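Side-chain contact in predicted ATPase involved in replication control, Cdc46/Mcm family (Methanopyrus kandleri AV19, PDB 3F8T), which probably binds ATP and single-stranded DNA, as expected of a homolog of the MCM replicative helicases: residues Glu109-Met114 against Ile119-Val124. The protein carries 2 engineered substitutions. Residues are numbered along the deposited sequence; the frame is centred on the assembly and turned at random.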
# COMPACT_ATOMS: atom_id res chain seq x y z
N GLU A 109 12.50 -13.23 -6.55
CA GLU A 109 13.16 -12.07 -5.98
C GLU A 109 14.34 -11.58 -6.81
O GLU A 109 14.74 -10.42 -6.68
CB GLU A 109 13.58 -12.38 -4.54
CG GLU A 109 12.38 -12.63 -3.62
CD GLU A 109 12.77 -12.79 -2.16
OE1 GLU A 109 13.87 -12.31 -1.78
OE2 GLU A 109 11.98 -13.39 -1.40
N ARG A 110 14.90 -12.45 -7.66
CA ARG A 110 16.02 -12.12 -8.55
C ARG A 110 15.79 -12.74 -9.93
O ARG A 110 15.96 -13.93 -10.09
CB ARG A 110 17.36 -12.63 -7.97
CG ARG A 110 17.86 -11.87 -6.75
CD ARG A 110 17.98 -10.38 -7.03
NE ARG A 110 18.06 -9.60 -5.80
CZ ARG A 110 19.20 -9.18 -5.25
NH1 ARG A 110 20.36 -9.45 -5.84
NH2 ARG A 110 19.18 -8.49 -4.12
N ILE A 111 15.41 -11.93 -10.92
CA ILE A 111 14.96 -12.48 -12.21
C ILE A 111 16.08 -12.90 -13.19
O ILE A 111 15.87 -13.76 -14.04
CB ILE A 111 13.96 -11.55 -12.97
CG1 ILE A 111 14.65 -10.28 -13.48
CG2 ILE A 111 12.75 -11.22 -12.08
CD1 ILE A 111 14.16 -9.85 -14.88
N ARG A 112 17.25 -12.29 -13.08
CA ARG A 112 18.31 -12.51 -14.08
C ARG A 112 18.74 -13.98 -14.21
O ARG A 112 18.89 -14.48 -15.33
CB ARG A 112 19.51 -11.59 -13.81
CG ARG A 112 20.50 -11.47 -14.96
CD ARG A 112 21.41 -10.26 -14.78
NE ARG A 112 22.56 -10.30 -15.68
CZ ARG A 112 23.27 -9.24 -16.05
NH1 ARG A 112 22.96 -8.02 -15.61
NH2 ARG A 112 24.30 -9.39 -16.87
N PRO A 113 18.94 -14.70 -13.08
CA PRO A 113 19.32 -16.11 -13.21
C PRO A 113 18.23 -16.97 -13.83
O PRO A 113 18.51 -18.10 -14.24
CB PRO A 113 19.55 -16.54 -11.75
CG PRO A 113 19.78 -15.26 -11.00
CD PRO A 113 18.86 -14.29 -11.67
N MET A 114 17.01 -16.43 -13.90
CA MET A 114 15.86 -17.17 -14.46
C MET A 114 15.67 -16.94 -15.96
O MET A 114 14.57 -17.15 -16.47
CB MET A 114 14.55 -16.81 -13.72
CG MET A 114 14.54 -17.07 -12.21
SD MET A 114 14.83 -18.78 -11.76
CE MET A 114 13.31 -19.56 -12.30
N ILE A 119 7.97 -17.32 -15.06
CA ILE A 119 7.99 -16.92 -13.65
C ILE A 119 6.85 -15.96 -13.36
O ILE A 119 6.23 -15.43 -14.29
CB ILE A 119 9.35 -16.24 -13.26
CG1 ILE A 119 9.45 -14.82 -13.84
CG2 ILE A 119 10.56 -17.11 -13.69
CD1 ILE A 119 10.45 -13.92 -13.14
N SER A 120 6.59 -15.71 -12.07
CA SER A 120 5.84 -14.51 -11.71
C SER A 120 6.70 -13.60 -10.83
O SER A 120 7.61 -14.08 -10.13
CB SER A 120 4.50 -14.84 -11.03
OG SER A 120 4.65 -15.05 -9.65
N ILE A 121 6.45 -12.30 -10.93
CA ILE A 121 6.98 -11.33 -9.98
C ILE A 121 5.81 -10.65 -9.29
O ILE A 121 4.70 -10.63 -9.82
CB ILE A 121 7.94 -10.29 -10.64
CG1 ILE A 121 7.23 -9.44 -11.71
CG2 ILE A 121 9.17 -10.99 -11.18
CD1 ILE A 121 8.03 -8.19 -12.15
N GLU A 122 6.06 -10.09 -8.12
CA GLU A 122 5.05 -9.31 -7.44
C GLU A 122 5.70 -8.09 -6.80
O GLU A 122 6.74 -8.20 -6.15
CB GLU A 122 4.36 -10.17 -6.39
CG GLU A 122 3.19 -9.48 -5.68
CD GLU A 122 2.59 -10.39 -4.63
OE1 GLU A 122 3.27 -10.64 -3.62
OE2 GLU A 122 1.47 -10.89 -4.84
N GLY A 123 5.09 -6.93 -7.02
CA GLY A 123 5.52 -5.72 -6.34
C GLY A 123 4.82 -4.46 -6.81
O GLY A 123 3.73 -4.53 -7.37
N VAL A 124 5.45 -3.32 -6.57
CA VAL A 124 4.85 -2.00 -6.83
C VAL A 124 5.44 -1.41 -8.09
O VAL A 124 6.65 -1.42 -8.28
CB VAL A 124 5.06 -1.02 -5.62
CG1 VAL A 124 4.51 0.39 -5.93
CG2 VAL A 124 4.36 -1.57 -4.35
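The branch methyl of Ile111, CG2, is the bump of this contact, and the hollow that receives it lies between two isoleucines of the strand. Ile119 and Ile121 sit two residues apart on the same face; Ile119 CD1 and Ile121 CG2 each lie 3.7 Å from Ile111 CG2. With chi1 at 70°, Ile111 turns CG2 beside its own backbone N and anti to its carbonyl carbon, which sends this branch toward the strand. Its side chain crosses that of Ile119 at about a right angle. A second, slightly looser fit lies alongside: Met114, bent at chi2 and chi3, curls round CG2 of Ile119, meeting it with CB at 4.0 Å and with CE at 3.9 Å. A short 3-10 turn, closed by the backbone hydrogen bond from Met114 N to Ile111 O (2.9 Å), brings the two loop residues to the strand together. No hydrogen bond joins the segments, so shape and apolar packing carry the fit. At the OB-fold barrel, Ile111 also packs on Val146 of strand 145-149, while Ile119 meets Val167 of strand 160-168, Ile121 meets Ile163 of that strand, and both touch Leu172 of strand 171-174.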